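Long-range contact in shikimate dehydrogenase (NADP(+)) (Listeria monocytogenes, PDB 3TNL), which probably catalyses the reversible, NADPH-linked reduction of 3-dehydroshikimate to shikimate, the fourth step of the chorismate pathway: residues Arg92-Ser97 against Asn122-Asp127. Residues are numbered along the deposited sequence; the frame is centred on the assembly and turned at random.
Sequences RGWNVS and NTVVND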
loop_
_atom_site.group_PDB
_atom_site.type_symbol
_atom_site.label_atom_id
_atom_site.label_comp_id
_atom_site.label_asym_id
_atom_site.label_seq_id
_atom_site.Cartn_x
_atom_site.Cartn_y
_atom_site.Cartn_z
ATOM N N ARG B 92 -8.695 3.072 -2.979
ATOM C CA ARG B 92 -9.461 4.001 -3.819
ATOM C C ARG B 92 -9.230 3.751 -5.321
ATOM O O ARG B 92 -10.120 3.979 -6.150
ATOM C CB ARG B 92 -9.028 5.415 -3.489
ATOM C CG ARG B 92 -9.609 6.498 -4.393
ATOM C CD ARG B 92 -11.137 6.504 -4.448
ATOM N NE ARG B 92 -11.606 7.591 -5.280
ATOM C CZ ARG B 92 -12.855 7.707 -5.725
ATOM N NH1 ARG B 92 -13.173 8.730 -6.502
ATOM N NH2 ARG B 92 -13.792 6.805 -5.431
ATOM N N GLY B 93 -8.042 3.288 -5.691
ATOM C CA GLY B 93 -7.731 3.044 -7.079
ATOM C C GLY B 93 -6.306 2.610 -7.314
ATOM O O GLY B 93 -5.536 2.465 -6.366
ATOM N N TRP B 94 -5.989 2.361 -8.578
ATOM C CA TRP B 94 -4.667 1.944 -8.987
ATOM C C TRP B 94 -4.518 2.062 -10.497
ATOM O O TRP B 94 -5.527 2.138 -11.233
ATOM C CB TRP B 94 -4.397 0.486 -8.579
ATOM C CG TRP B 94 -5.355 -0.576 -9.050
ATOM C CD1 TRP B 94 -5.219 -1.342 -10.143
ATOM C CD2 TRP B 94 -6.539 -1.042 -8.378
ATOM N NE1 TRP B 94 -6.247 -2.256 -10.231
ATOM C CE2 TRP B 94 -7.065 -2.088 -9.150
ATOM C CE3 TRP B 94 -7.210 -0.669 -7.198
ATOM C CZ2 TRP B 94 -8.216 -2.768 -8.791
ATOM C CZ3 TRP B 94 -8.361 -1.337 -6.864
ATOM C CH2 TRP B 94 -8.849 -2.380 -7.662
ATOM N N ASN B 95 -3.266 2.174 -10.930
ATOM C CA ASN B 95 -2.920 2.072 -12.337
ATOM C C ASN B 95 -2.587 0.603 -12.659
ATOM O O ASN B 95 -2.214 -0.193 -11.778
ATOM C CB ASN B 95 -1.738 2.937 -12.715
ATOM C CG ASN B 95 -2.095 4.379 -12.981
ATOM O OD1 ASN B 95 -1.354 5.256 -12.561
ATOM N ND2 ASN B 95 -3.184 4.637 -13.722
ATOM N N VAL B 96 -2.708 0.295 -13.939
ATOM C CA VAL B 96 -2.448 -1.045 -14.468
ATOM C C VAL B 96 -1.532 -0.905 -15.664
ATOM O O VAL B 96 -1.765 -0.061 -16.525
ATOM C CB VAL B 96 -3.756 -1.752 -14.927
ATOM C CG1 VAL B 96 -3.471 -3.222 -15.336
ATOM C CG2 VAL B 96 -4.815 -1.686 -13.830
ATOM N N SER B 97 -0.502 -1.742 -15.748
ATOM C CA SER B 97 0.358 -1.723 -16.947
ATOM C C SER B 97 0.633 -3.150 -17.402
ATOM O O SER B 97 0.033 -4.095 -16.876
ATOM C CB SER B 97 1.601 -0.851 -16.762
ATOM O OG SER B 97 2.199 -0.584 -18.041
ATOM N N ASN B 122 -6.059 1.028 -17.964
ATOM C CA ASN B 122 -4.826 1.394 -17.279
ATOM C C ASN B 122 -5.080 2.086 -15.934
ATOM O O ASN B 122 -4.130 2.361 -15.200
ATOM C CB ASN B 122 -3.885 2.244 -18.150
ATOM C CG ASN B 122 -4.300 3.676 -18.247
ATOM O OD1 ASN B 122 -5.452 4.048 -17.940
ATOM N ND2 ASN B 122 -3.352 4.528 -18.652
ATOM N N THR B 123 -6.346 2.338 -15.597
ATOM C CA THR B 123 -6.727 3.070 -14.391
ATOM C C THR B 123 -8.023 2.501 -13.811
ATOM O O THR B 123 -9.003 2.373 -14.514
ATOM C CB THR B 123 -6.962 4.539 -14.740
ATOM O OG1 THR B 123 -5.743 5.124 -15.255
ATOM C CG2 THR B 123 -7.446 5.344 -13.540
ATOM N N VAL B 124 -8.015 2.164 -12.524
ATOM C CA VAL B 124 -9.175 1.654 -11.846
ATOM C C VAL B 124 -9.525 2.559 -10.680
ATOM O O VAL B 124 -8.636 3.102 -10.016
ATOM C CB VAL B 124 -8.928 0.212 -11.301
ATOM C CG1 VAL B 124 -10.163 -0.324 -10.544
ATOM C CG2 VAL B 124 -8.586 -0.765 -12.460
ATOM N N VAL B 125 -10.827 2.730 -10.446
ATOM C CA VAL B 125 -11.326 3.496 -9.292
ATOM C C VAL B 125 -12.405 2.664 -8.616
ATOM O O VAL B 125 -13.135 1.921 -9.272
ATOM C CB VAL B 125 -11.816 4.918 -9.674
ATOM C CG1 VAL B 125 -12.997 4.857 -10.655
ATOM C CG2 VAL B 125 -12.203 5.723 -8.452
ATOM N N ASN B 126 -12.437 2.760 -7.292
ATOM C CA ASN B 126 -13.352 2.025 -6.437
ATOM C C ASN B 126 -14.356 2.970 -5.770
ATOM O O ASN B 126 -13.933 3.918 -5.086
ATOM C CB ASN B 126 -12.518 1.355 -5.364
ATOM C CG ASN B 126 -13.320 0.408 -4.487
ATOM O OD1 ASN B 126 -14.531 0.437 -4.468
ATOM N ND2 ASN B 126 -12.611 -0.380 -3.682
ATOM N N ASP B 127 -15.652 2.794 -6.030
ATOM C CA ASP B 127 -16.706 3.577 -5.370
ATOM C C ASP B 127 -17.655 2.619 -4.676
ATOM O O ASP B 127 -18.330 1.839 -5.343
ATOM C CB ASP B 127 -17.490 4.401 -6.385
ATOM C CG ASP B 127 -16.670 5.470 -7.005
ATOM O OD1 ASP B 127 -16.507 6.549 -6.392
ATOM O OD2 ASP B 127 -16.194 5.246 -8.126
HETATM O O HOH W 1 -15.943 9.121 -7.351
#
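W94 lays one face of its indole over V124, whose beta-branched methyls suit this place: both lie over that face, CG1 3.8 Å from the centroid of the six-membered ring (CH-pi) and CG2 3.6 Å from NE1 of W94. With CG between backbone N and carbonyl carbon (chi1 56°), the indole runs alongside V124; its buried NE1 has no polar partner. W94 and V124 form the antiparallel hydrogen-bonded pair of two adjacent strands in the mixed sheet of the substrate-binding domain, V124 N to W94 O nearly straight at 2.8 Å. G93, lacking a side chain, lets its CA come within 3.1 Å of V124 O. At one end R92's long, flat cation covers CG2 of V125 and still reaches D127: OD1, 2.9 Å from NH2 of R92, lies in the guanidinium plane (162° at the hydrogen), the carboxylate nearly perpendicular. NH2's bond to N126 O is more bent (132°); NE of R92 hydrogen-bonds to W300 O. At the other end, ND2 of N95 and V96 N reach N122 O from opposite faces of its carbonyl plane; an amide suits N95, as OD1 also accepts from Y69 OH. N122, a probable shikimate ligand like S97, forms with T123 a classic beta bulge opposite H134 of strand 130-134.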